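Local coordinates for uncharacterized protein aq_328 (Aquifex aeolicus, PDB 1R4V), which is of unknown function but adopts an ancestral histone fold and belongs to a family tentatively assigned protein heterodimerization activity, at residues A[62-67]-A[115-120]; A[53-58]-A[140-145]; A[74-77]-A[82-85]; A[58-63]-A[129-134]; A[95-98]-A[103-106]. All blocks are in the same frame, centred on the assembly; numbering follows the deposited sequence.

Contact 1: A[62-67]-A[115-120]; sequences KLFYGA and FIPPVE
The carbonyl O of Phe64 accepts the backbone N-H of Ala67 at 3.1 Å, a bond in the bend just ahead of helix 67-73, while the ring of the same phenylalanine packs against Pro117. No hydrogen bond joins residues 62-67 to 115-120; the contact between them is apolar. Pro117 CB sits over the centre of the Phe64 ring, 3.5 Å from its centroid and only 7° off the normal, a well-centred CH-pi contact. Around this point the loop 115-120 curls past the ring. Phe115 brings the edge of its own ring, with CZ 3.7 Å from Phe64 CE1, and the two ring planes meet obliquely at 42°. Val119 CG1 reaches Phe64 CD2 at 3.9 Å, and Pro118 CD lies more loosely, 4.1 Å from Phe64 CB. The contact borders the short parallel strand pair 78-79 and 122-123, which resembles the loop-to-loop beta bridge between paired histone folds; Ile79 and Val123 of these strands also touch the Phe64 side chain. A type I turn from Lys62 to Tyr65 leads the chain out of helix 46-62, and chi1 of Phe64 (-73°, CG anti to the carbonyl carbon) turns its ring from this bend toward residues 115-119. Tyr131 of helix 131-149 packs on both Phe64 and Pro117, while the Tyr65 side chain points the other way and is exposed.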
# COMPACT_ATOMS: atom_id res chain seq x y z
N LYS A 62 5.94 -2.48 -7.94
CA LYS A 62 7.01 -3.48 -7.77
C LYS A 62 6.51 -4.91 -7.58
O LYS A 62 7.20 -5.88 -7.92
CB LYS A 62 7.96 -3.09 -6.65
CG LYS A 62 8.84 -1.96 -7.06
CD LYS A 62 9.90 -1.63 -6.02
CE LYS A 62 11.29 -2.02 -6.51
NZ LYS A 62 12.38 -1.66 -5.55
N LEU A 63 5.29 -5.06 -7.09
CA LEU A 63 4.71 -6.39 -6.98
C LEU A 63 4.46 -7.05 -8.33
O LEU A 63 4.31 -8.27 -8.40
CB LEU A 63 3.40 -6.37 -6.18
CG LEU A 63 3.53 -5.88 -4.73
CD1 LEU A 63 2.17 -5.80 -4.07
CD2 LEU A 63 4.47 -6.73 -3.91
N PHE A 64 4.43 -6.26 -9.40
CA PHE A 64 4.27 -6.79 -10.76
C PHE A 64 5.58 -7.25 -11.41
O PHE A 64 5.59 -7.74 -12.54
CB PHE A 64 3.48 -5.78 -11.60
CG PHE A 64 2.03 -5.73 -11.24
CD1 PHE A 64 1.60 -5.00 -10.13
CD2 PHE A 64 1.08 -6.43 -11.98
CE1 PHE A 64 0.27 -4.97 -9.76
CE2 PHE A 64 -0.24 -6.39 -11.60
CZ PHE A 64 -0.65 -5.66 -10.51
N TYR A 65 6.72 -7.13 -10.72
CA TYR A 65 7.97 -7.71 -11.20
C TYR A 65 7.83 -9.22 -11.40
O TYR A 65 7.41 -9.96 -10.49
CB TYR A 65 9.11 -7.46 -10.19
CG TYR A 65 10.41 -8.16 -10.55
CD1 TYR A 65 11.27 -7.61 -11.51
CD2 TYR A 65 10.78 -9.35 -9.92
CE1 TYR A 65 12.49 -8.26 -11.85
CE2 TYR A 65 11.99 -10.00 -10.24
CZ TYR A 65 12.83 -9.46 -11.21
OH TYR A 65 14.02 -10.12 -11.48
N GLY A 66 8.14 -9.67 -12.60
CA GLY A 66 8.02 -11.07 -12.97
C GLY A 66 6.63 -11.57 -13.28
O GLY A 66 6.50 -12.70 -13.74
N ALA A 67 5.60 -10.74 -13.10
CA ALA A 67 4.22 -11.21 -13.20
C ALA A 67 3.77 -11.64 -14.60
O ALA A 67 3.09 -12.65 -14.75
CB ALA A 67 3.24 -10.23 -12.61
N PHE A 115 -3.80 3.94 -9.46
CA PHE A 115 -2.76 2.96 -9.71
C PHE A 115 -2.86 2.37 -11.12
O PHE A 115 -3.94 2.00 -11.56
CB PHE A 115 -2.85 1.84 -8.66
CG PHE A 115 -1.87 0.74 -8.88
CD1 PHE A 115 -2.30 -0.55 -9.18
CD2 PHE A 115 -0.51 0.99 -8.80
CE1 PHE A 115 -1.37 -1.56 -9.38
CE2 PHE A 115 0.42 -0.03 -9.00
CZ PHE A 115 -0.02 -1.31 -9.31
N ILE A 116 -1.73 2.30 -11.81
CA ILE A 116 -1.61 1.69 -13.14
C ILE A 116 -0.44 0.72 -13.04
O ILE A 116 0.71 1.14 -12.91
CB ILE A 116 -1.33 2.76 -14.20
CG1 ILE A 116 -2.50 3.75 -14.25
CG2 ILE A 116 -1.08 2.13 -15.58
CD1 ILE A 116 -2.17 5.06 -14.92
N PRO A 117 -0.68 -0.58 -13.05
CA PRO A 117 0.45 -1.49 -12.94
C PRO A 117 1.34 -1.39 -14.18
O PRO A 117 0.83 -1.14 -15.28
CB PRO A 117 -0.22 -2.86 -12.80
CG PRO A 117 -1.56 -2.69 -13.34
CD PRO A 117 -1.97 -1.29 -13.12
N PRO A 118 2.64 -1.55 -14.01
CA PRO A 118 3.59 -1.42 -15.12
C PRO A 118 3.69 -2.67 -15.99
O PRO A 118 4.75 -3.26 -16.14
CB PRO A 118 4.90 -1.14 -14.39
CG PRO A 118 4.78 -1.87 -13.06
CD PRO A 118 3.32 -1.84 -12.73
N VAL A 119 2.57 -3.08 -16.58
CA VAL A 119 2.50 -4.30 -17.39
C VAL A 119 1.68 -3.93 -18.60
O VAL A 119 0.92 -2.95 -18.56
CB VAL A 119 1.84 -5.48 -16.65
CG1 VAL A 119 2.74 -5.95 -15.51
CG2 VAL A 119 0.45 -5.15 -16.12
N GLU A 120 1.83 -4.70 -19.66
CA GLU A 120 0.97 -4.55 -20.85
C GLU A 120 -0.22 -5.50 -20.78
O GLU A 120 -1.30 -5.20 -21.30
CB GLU A 120 1.79 -4.75 -22.13
CG GLU A 120 2.70 -3.56 -22.42
CD GLU A 120 1.93 -2.24 -22.54
OE1 GLU A 120 0.84 -2.26 -23.17
OE2 GLU A 120 2.38 -1.20 -22.00

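Contact 2: A[53-58]-A[140-145]; sequences LNSVKA and LMHADV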
# COMPACT_ATOMS: atom_id res chain seq x y z
N LEU A 53 1.45 7.48 0.63
CA LEU A 53 0.71 6.94 -0.51
C LEU A 53 1.54 6.80 -1.79
O LEU A 53 1.33 5.86 -2.56
CB LEU A 53 -0.55 7.78 -0.79
CG LEU A 53 -1.59 7.84 0.32
CD1 LEU A 53 -2.74 8.76 -0.15
CD2 LEU A 53 -2.09 6.48 0.69
N ASN A 54 2.48 7.72 -2.02
CA ASN A 54 3.36 7.58 -3.18
C ASN A 54 4.26 6.35 -3.01
O ASN A 54 4.52 5.67 -3.98
CB ASN A 54 4.18 8.82 -3.46
CG ASN A 54 3.36 9.96 -4.05
OD1 ASN A 54 2.28 9.75 -4.61
ND2 ASN A 54 3.90 11.17 -3.95
N SER A 55 4.69 6.08 -1.78
CA SER A 55 5.52 4.92 -1.48
C SER A 55 4.70 3.62 -1.61
O SER A 55 5.19 2.62 -2.15
CB SER A 55 6.15 5.07 -0.10
OG SER A 55 6.90 3.92 0.22
N VAL A 56 3.46 3.63 -1.13
CA VAL A 56 2.56 2.50 -1.28
C VAL A 56 2.34 2.19 -2.77
O VAL A 56 2.45 1.04 -3.22
CB VAL A 56 1.22 2.73 -0.52
CG1 VAL A 56 0.19 1.68 -0.88
CG2 VAL A 56 1.48 2.73 0.98
N LYS A 57 2.08 3.22 -3.56
CA LYS A 57 1.85 3.08 -4.99
C LYS A 57 3.08 2.54 -5.69
O LYS A 57 2.95 1.69 -6.58
CB LYS A 57 1.47 4.44 -5.57
CG LYS A 57 1.21 4.52 -7.08
CD LYS A 57 0.91 5.99 -7.48
CE LYS A 57 0.59 6.10 -8.97
NZ LYS A 57 0.10 7.45 -9.39
N ALA A 58 4.26 3.06 -5.36
CA ALA A 58 5.54 2.52 -5.88
C ALA A 58 5.75 1.02 -5.60
O ALA A 58 6.05 0.23 -6.49
CB ALA A 58 6.70 3.34 -5.37
N LEU A 140 -0.17 -1.19 6.30
CA LEU A 140 0.25 -1.70 7.60
C LEU A 140 1.72 -1.96 7.65
O LEU A 140 2.34 -1.69 8.67
CB LEU A 140 -0.44 -3.01 7.97
CG LEU A 140 -1.94 -2.86 8.21
CD1 LEU A 140 -2.45 -4.21 8.68
CD2 LEU A 140 -2.28 -1.76 9.19
N MSE A 141 2.26 -2.51 6.56
CA MSE A 141 3.71 -2.64 6.45
C MSE A 141 4.47 -1.33 6.59
O MSE A 141 5.44 -1.25 7.36
CB MSE A 141 4.08 -3.34 5.16
CG MSE A 141 5.56 -3.49 5.11
SE MSE A 141 6.37 -2.13 3.89
CE MSE A 141 8.20 -2.90 3.86
N HIS A 142 4.04 -0.30 5.88
CA HIS A 142 4.62 1.03 6.02
C HIS A 142 4.49 1.58 7.44
O HIS A 142 5.43 2.18 7.92
CB HIS A 142 4.00 2.04 5.05
CG HIS A 142 4.55 1.94 3.66
ND1 HIS A 142 4.22 0.90 2.81
CD2 HIS A 142 5.39 2.75 2.98
CE1 HIS A 142 4.84 1.09 1.65
NE2 HIS A 142 5.55 2.19 1.73
N ALA A 143 3.38 1.37 8.11
CA ALA A 143 3.25 1.81 9.51
C ALA A 143 4.32 1.15 10.39
O ALA A 143 4.89 1.79 11.27
CB ALA A 143 1.83 1.52 10.03
N ASP A 144 4.58 -0.13 10.15
CA ASP A 144 5.56 -0.92 10.89
C ASP A 144 6.94 -0.30 10.67
O ASP A 144 7.69 -0.09 11.61
CB ASP A 144 5.52 -2.39 10.45
CG ASP A 144 6.44 -3.29 11.30
OD1 ASP A 144 6.43 -3.21 12.55
OD2 ASP A 144 7.21 -4.15 10.79
N VAL A 145 7.27 0.02 9.43
CA VAL A 145 8.56 0.59 9.08
C VAL A 145 8.67 2.00 9.67
O VAL A 145 9.73 2.33 10.20
CB VAL A 145 8.78 0.58 7.56
CG1 VAL A 145 10.11 1.27 7.21
CG2 VAL A 145 8.76 -0.88 7.06
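The two longest helices of this histone fold, 46-62 and 131-149, meet deep in the chain through Ser55, Val56 and His142. Between residues 53-58 and 140-145 the nearest CA atoms are those of Val56 and His142, 7.7 Å apart, and the imidazole spans the gap. His142 NE2 and Ser55 OG share a hydrogen bond of 2.7 Å, with the hydroxyl oxygen at the ring edge and in the ring plane. Ser55 OG is swung anti to the backbone N (chi1 177°), which carries the hydroxyl out to the histidine. The other ring nitrogen, ND1, is hydrogen-bonded to the carbonyl O of Leu138, one turn earlier on the histidine's own helix. With both nitrogens held, the imidazole is gripped at two points of its rim and its rotation is fixed, and its polar atoms are satisfied within a buried setting. Ala164 and Val167 of helix 157-168 pack on Ser55 and His142 respectively, so a third helix packs against the pair. Val56 supplies the apolar part of the contact: its CG2 methyl lies over one face of the imidazole, 3.9 Å from the centroid and 18° off the normal, shifted toward the side of ND1 and CE1.

Contact 3: A[74-77]-A[82-85]; sequences NGRD and ADLN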
# COMPACT_ATOMS: atom_id res chain seq x y z
N ASN A 74 2.06 -20.08 -17.06
CA ASN A 74 0.81 -20.70 -16.66
C ASN A 74 -0.27 -20.77 -17.75
O ASN A 74 -1.37 -21.26 -17.49
CB ASN A 74 0.27 -20.05 -15.38
CG ASN A 74 1.00 -20.56 -14.14
OD1 ASN A 74 0.68 -21.63 -13.65
ND2 ASN A 74 2.01 -19.82 -13.67
N GLY A 75 0.04 -20.28 -18.95
CA GLY A 75 -0.85 -20.38 -20.09
C GLY A 75 -1.90 -19.29 -20.10
O GLY A 75 -2.83 -19.33 -20.89
N ARG A 76 -1.76 -18.35 -19.22
CA ARG A 76 -2.73 -17.27 -19.00
C ARG A 76 -2.45 -16.11 -19.94
O ARG A 76 -1.29 -15.70 -20.13
CB ARG A 76 -2.62 -16.76 -17.58
CG ARG A 76 -3.32 -17.64 -16.56
CD ARG A 76 -3.58 -16.91 -15.26
NE ARG A 76 -2.44 -16.95 -14.34
CZ ARG A 76 -2.14 -18.00 -13.59
NH1 ARG A 76 -2.90 -19.11 -13.64
NH2 ARG A 76 -1.11 -18.05 -12.74
N ASP A 77 -3.51 -15.34 -20.17
CA ASP A 77 -3.41 -14.09 -20.89
C ASP A 77 -3.78 -12.88 -20.01
O ASP A 77 -4.10 -11.82 -20.51
CB ASP A 77 -4.29 -14.17 -22.14
CG ASP A 77 -3.87 -13.18 -23.22
OD1 ASP A 77 -2.79 -12.55 -23.07
OD2 ASP A 77 -4.55 -12.97 -24.25
N ALA A 82 -1.59 -15.18 -8.00
CA ALA A 82 -0.50 -16.18 -7.94
C ALA A 82 0.74 -15.77 -8.71
O ALA A 82 1.83 -16.30 -8.45
CB ALA A 82 -0.97 -17.49 -8.52
N ASP A 83 0.58 -14.86 -9.67
CA ASP A 83 1.68 -14.36 -10.51
C ASP A 83 2.43 -13.18 -9.90
O ASP A 83 3.45 -12.79 -10.43
CB ASP A 83 1.13 -13.89 -11.87
CG ASP A 83 0.41 -14.99 -12.63
OD1 ASP A 83 0.86 -16.17 -12.55
OD2 ASP A 83 -0.61 -14.77 -13.33
N LEU A 84 1.92 -12.56 -8.85
CA LEU A 84 2.56 -11.38 -8.27
C LEU A 84 3.78 -11.74 -7.43
O LEU A 84 3.94 -12.88 -6.98
CB LEU A 84 1.60 -10.56 -7.43
CG LEU A 84 0.40 -9.95 -8.15
CD1 LEU A 84 -0.31 -8.99 -7.22
CD2 LEU A 84 0.78 -9.22 -9.43
N ASN A 85 4.63 -10.73 -7.24
CA ASN A 85 5.86 -10.86 -6.48
C ASN A 85 5.61 -10.63 -4.98
O ASN A 85 6.46 -10.04 -4.33
CB ASN A 85 6.88 -9.86 -7.07
CG ASN A 85 8.32 -10.30 -6.91
OD1 ASN A 85 8.67 -11.41 -7.29
ND2 ASN A 85 9.16 -9.43 -6.36
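Arg76 and Asp83 form the tight part of this contact, a salt bridge in which the guanidinium meets the carboxylate side-on. Arg76 NH2 donates to Asp83 OD1 at 2.7 Å in a nearly straight bond (166°), and Arg76 NE donates to Asp83 OD2 at 3.0 Å, using the syn lone pair of that oxygen. Both oxygens lie close to the guanidinium plane, although the two flat groups are twisted 31° against each other. A bend in the arginine chain, chi3 -85°, presents this NE edge to the aspartate. Asp83 OD2 also accepts the backbone N-H of Ala80, so the carboxylate is also held from its own loop. The bridge spans the short strand 78-79, joining the residues before and after it in the connection from helix 67-73 to helix 88-98; the first helix closes with a Schellman motif, whose positive-phi residue is Gly75. Toward solvent the contact thins out. The exposed Asn74 keeps its ND2 4.0 Å from Asp83 OD1 and gives its hydrogen bond to the carbonyl O of Arg70 instead, while its CB rests 3.4 Å above the plane of the Arg76 guanidinium, toward its rim. Ala82, exposed too, brings CB no nearer than 4.3 Å to Arg76 NH2.

Contact 4: A[58-63]-A[129-134]; sequences AAFGKL and SEYRNI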
# COMPACT_ATOMS: atom_id res chain seq x y z
N ALA A 58 4.26 3.06 -5.36
CA ALA A 58 5.54 2.52 -5.88
C ALA A 58 5.75 1.02 -5.60
O ALA A 58 6.05 0.23 -6.49
CB ALA A 58 6.70 3.34 -5.37
N ALA A 59 5.57 0.64 -4.34
CA ALA A 59 5.69 -0.72 -3.88
C ALA A 59 4.69 -1.64 -4.60
O ALA A 59 5.07 -2.74 -5.02
CB ALA A 59 5.49 -0.79 -2.38
N PHE A 60 3.46 -1.17 -4.78
CA PHE A 60 2.40 -1.90 -5.46
C PHE A 60 2.86 -2.21 -6.88
O PHE A 60 2.71 -3.34 -7.36
CB PHE A 60 1.09 -1.08 -5.48
CG PHE A 60 -0.18 -1.89 -5.56
CD1 PHE A 60 -1.34 -1.37 -5.00
CD2 PHE A 60 -0.24 -3.13 -6.16
CE1 PHE A 60 -2.52 -2.07 -5.06
CE2 PHE A 60 -1.43 -3.84 -6.22
CZ PHE A 60 -2.57 -3.32 -5.67
N GLY A 61 3.44 -1.23 -7.57
CA GLY A 61 3.97 -1.43 -8.91
C GLY A 61 5.06 -2.49 -8.94
O GLY A 61 5.12 -3.29 -9.87
N LYS A 62 5.94 -2.48 -7.94
CA LYS A 62 7.01 -3.48 -7.77
C LYS A 62 6.51 -4.91 -7.58
O LYS A 62 7.20 -5.88 -7.92
CB LYS A 62 7.96 -3.09 -6.65
CG LYS A 62 8.84 -1.96 -7.06
CD LYS A 62 9.90 -1.63 -6.02
CE LYS A 62 11.29 -2.02 -6.51
NZ LYS A 62 12.38 -1.66 -5.55
N LEU A 63 5.29 -5.06 -7.09
CA LEU A 63 4.71 -6.39 -6.98
C LEU A 63 4.46 -7.05 -8.33
O LEU A 63 4.31 -8.27 -8.40
CB LEU A 63 3.40 -6.37 -6.18
CG LEU A 63 3.53 -5.88 -4.73
CD1 LEU A 63 2.17 -5.80 -4.07
CD2 LEU A 63 4.47 -6.73 -3.91
N SER A 129 -10.11 -7.31 -7.72
CA SER A 129 -10.90 -7.40 -6.49
C SER A 129 -10.08 -7.54 -5.22
O SER A 129 -10.59 -7.25 -4.16
CB SER A 129 -11.85 -8.59 -6.56
OG SER A 129 -12.79 -8.35 -7.59
N GLU A 130 -8.83 -7.99 -5.31
CA GLU A 130 -7.94 -8.09 -4.14
C GLU A 130 -7.10 -6.85 -3.88
O GLU A 130 -6.34 -6.85 -2.93
CB GLU A 130 -6.95 -9.26 -4.30
CG GLU A 130 -7.55 -10.63 -4.05
CD GLU A 130 -8.17 -10.76 -2.66
OE1 GLU A 130 -7.49 -10.46 -1.65
OE2 GLU A 130 -9.36 -11.17 -2.59
N TYR A 131 -7.19 -5.83 -4.72
CA TYR A 131 -6.34 -4.66 -4.59
C TYR A 131 -6.52 -3.97 -3.25
O TYR A 131 -5.58 -3.38 -2.73
CB TYR A 131 -6.62 -3.66 -5.71
CG TYR A 131 -5.94 -3.87 -7.02
CD1 TYR A 131 -5.23 -5.05 -7.33
CD2 TYR A 131 -5.99 -2.87 -7.98
CE1 TYR A 131 -4.61 -5.21 -8.58
CE2 TYR A 131 -5.35 -3.01 -9.21
CZ TYR A 131 -4.66 -4.17 -9.50
OH TYR A 131 -4.08 -4.25 -10.73
N ARG A 132 -7.73 -3.98 -2.71
CA ARG A 132 -7.92 -3.34 -1.40
C ARG A 132 -7.15 -4.05 -0.29
O ARG A 132 -6.60 -3.41 0.61
CB ARG A 132 -9.42 -3.19 -1.08
CG ARG A 132 -10.18 -4.50 -0.86
CD ARG A 132 -11.68 -4.27 -0.60
NE ARG A 132 -11.83 -3.18 0.36
CZ ARG A 132 -11.61 -3.29 1.66
NH1 ARG A 132 -11.77 -2.22 2.43
NH2 ARG A 132 -11.24 -4.45 2.22
N ASN A 133 -7.08 -5.38 -0.34
CA ASN A 133 -6.33 -6.15 0.64
C ASN A 133 -4.83 -5.95 0.46
O ASN A 133 -4.12 -5.82 1.43
CB ASN A 133 -6.70 -7.62 0.58
CG ASN A 133 -8.15 -7.82 0.97
OD1 ASN A 133 -8.66 -7.14 1.88
ND2 ASN A 133 -8.83 -8.70 0.25
N ILE A 134 -4.37 -5.89 -0.77
CA ILE A 134 -2.94 -5.66 -1.03
C ILE A 134 -2.52 -4.29 -0.52
O ILE A 134 -1.49 -4.15 0.15
CB ILE A 134 -2.65 -5.81 -2.52
CG1 ILE A 134 -2.89 -7.27 -2.93
CG2 ILE A 134 -1.22 -5.38 -2.83
CD1 ILE A 134 -2.86 -7.52 -4.43
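Phe60 and Ile134 mark the closest backbone approach between the end of helix 46-62 and the first turn of helix 131-149, their CA atoms 7.9 Å apart. No hydrogen bond crosses between the two segments, and the Phe60 ring carries most of the contact. Its leading carbon, CZ, points into the face of Tyr131, 3.6 Å from Tyr131 CD1, making a T-shaped pair with centroids 4.9 Å apart and planes at 70°. While the ring edge addresses the tyrosine, one ring face takes the CG2 methyl of Ile134, which stands 3.9 Å from the Phe60 centroid and 21° off the normal. Phe115, whose ring stacks with Phe60, covers the other face. With chi1 at -153°, CG roughly anti to the backbone N, the Phe60 ring reaches across to the second helix although its first bond points neither at residues 129-134 nor away from them. Ile134 CG2 has a second neighbour in Leu63 CD1 at 3.6 Å, so this one methyl is lodged between an aromatic face and a leucine branch. At the helix start, Asn133 ND2 donates to Glu130 OE1 at 2.9 Å, away from the apolar patch. All four touching residues are buried, and their packing of one long helix against another is consistent with the interior of a paired histone fold held in a single chain.

Contact 5: A[95-98]-A[103-106]; sequences KNFQ and DMGV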
# COMPACT_ATOMS: atom_id res chain seq x y z
N LYS A 95 -2.90 -10.42 5.51
CA LYS A 95 -3.78 -11.17 6.41
C LYS A 95 -4.19 -10.38 7.65
O LYS A 95 -5.36 -10.42 8.04
CB LYS A 95 -3.12 -12.47 6.84
CG LYS A 95 -3.12 -13.54 5.77
CD LYS A 95 -2.40 -14.81 6.27
CE LYS A 95 -1.86 -15.68 5.11
NZ LYS A 95 -2.87 -15.85 4.02
N ASN A 96 -3.24 -9.67 8.27
CA ASN A 96 -3.55 -8.82 9.42
C ASN A 96 -4.51 -7.72 9.04
O ASN A 96 -5.40 -7.38 9.82
CB ASN A 96 -2.33 -8.16 10.06
CG ASN A 96 -1.36 -9.13 10.71
OD1 ASN A 96 -1.69 -10.29 10.99
ND2 ASN A 96 -0.14 -8.66 10.94
N PHE A 97 -4.34 -7.14 7.85
CA PHE A 97 -5.26 -6.10 7.37
C PHE A 97 -6.70 -6.60 7.25
O PHE A 97 -7.64 -5.89 7.61
CB PHE A 97 -4.83 -5.47 6.05
CG PHE A 97 -5.88 -4.55 5.47
CD1 PHE A 97 -6.07 -3.29 6.01
CD2 PHE A 97 -6.68 -4.96 4.42
CE1 PHE A 97 -7.06 -2.45 5.49
CE2 PHE A 97 -7.65 -4.12 3.89
CZ PHE A 97 -7.85 -2.86 4.44
N GLN A 98 -6.87 -7.81 6.72
CA GLN A 98 -8.20 -8.37 6.51
C GLN A 98 -8.95 -8.60 7.82
O GLN A 98 -10.18 -8.61 7.82
CB GLN A 98 -8.12 -9.66 5.68
CG GLN A 98 -7.65 -9.39 4.25
CD GLN A 98 -7.14 -10.62 3.48
OE1 GLN A 98 -7.35 -10.71 2.28
NE2 GLN A 98 -6.47 -11.54 4.17
N ASP A 103 -12.75 1.03 9.27
CA ASP A 103 -12.50 1.51 7.94
C ASP A 103 -11.38 2.55 8.04
O ASP A 103 -11.56 3.57 8.70
CB ASP A 103 -13.78 2.13 7.42
CG ASP A 103 -13.67 2.64 6.01
OD1 ASP A 103 -14.68 3.22 5.57
OD2 ASP A 103 -12.65 2.52 5.29
N MSE A 104 -10.23 2.30 7.41
CA MSE A 104 -9.13 3.29 7.40
C MSE A 104 -8.98 4.01 6.06
O MSE A 104 -7.97 4.66 5.80
CB MSE A 104 -7.81 2.66 7.84
CG MSE A 104 -7.24 1.64 6.88
SE MSE A 104 -5.48 0.87 7.39
CE MSE A 104 -6.06 -0.46 8.69
N GLY A 105 -10.01 3.92 5.23
CA GLY A 105 -10.12 4.68 3.99
C GLY A 105 -9.53 3.98 2.78
O GLY A 105 -9.36 4.62 1.74
N VAL A 106 -9.23 2.70 2.88
CA VAL A 106 -8.47 2.00 1.82
C VAL A 106 -9.16 2.07 0.47
O VAL A 106 -8.50 2.31 -0.54
CB VAL A 106 -8.09 0.56 2.22
CG1 VAL A 106 -7.38 -0.16 1.09
CG2 VAL A 106 -7.17 0.57 3.44
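The ring of Phe97 receives Met104 at its edge and Val106 obliquely, near the far end of the ring. The terminal methyl CE of Met104, a selenomethionine, lies in the ring plane, 3.9 Å from both CD1 and CE1 of Phe97. Its selenium also stands at the edge, 5.4 Å from the ring centroid and 78° off the normal, the selenium form of a Met-aromatic contact. Val106 extends toward the phenylalanine as the phenylalanine extends toward it, and its CG2 meets the ring obliquely, 3.6 Å from Phe97 CZ. Met104 reaches this position with CG in the crowded position between backbone N and carbonyl carbon (chi1 68°) and with a bend at chi3, which folds CE back onto the phenylalanine. The backbone that delivers Met104 and Val106 is shaped by an Asx turn: Asp103 OD2 accepts the N-H of Gly105 at 3.0 Å, the donor lying well above the carboxylate plane. Gly105 has positive phi and is the N-cap of the next helix, while the second oxygen of Asp103, OD1, forms a salt bridge with Lys31. The contact thus folds the start of helix 106-113 back over the end of helix 88-98. Helix 131-149 flanks the cluster, Asn133 and Leu140 touching Phe97 and Leu139 touching Val106, while Lys31 ties the loop to helix 29-40.

How the contacts relate
Contacts 2 and 4 both join helix 46-62 to helix 131-149, their centres about 11 Å apart, and so pin the two long helices together at successive levels. Contact 1 continues from the end of helix 46-62 into the loops, its centre about 9 Å from that of contact 4, with which it shares Lys62 and Leu63. The two short-range contacts lie between these helices in sequence, contact 3 before contact 5, with centres about 25 Å apart. Contact 3 meets contact 1 through a probable hydrogen bond from Asn85 N to Leu63 O, whereas contact 5 packs against helix 131-149 near contacts 2 and 4. Long-range helix pairing and local turns thus build one compact histone-fold chain.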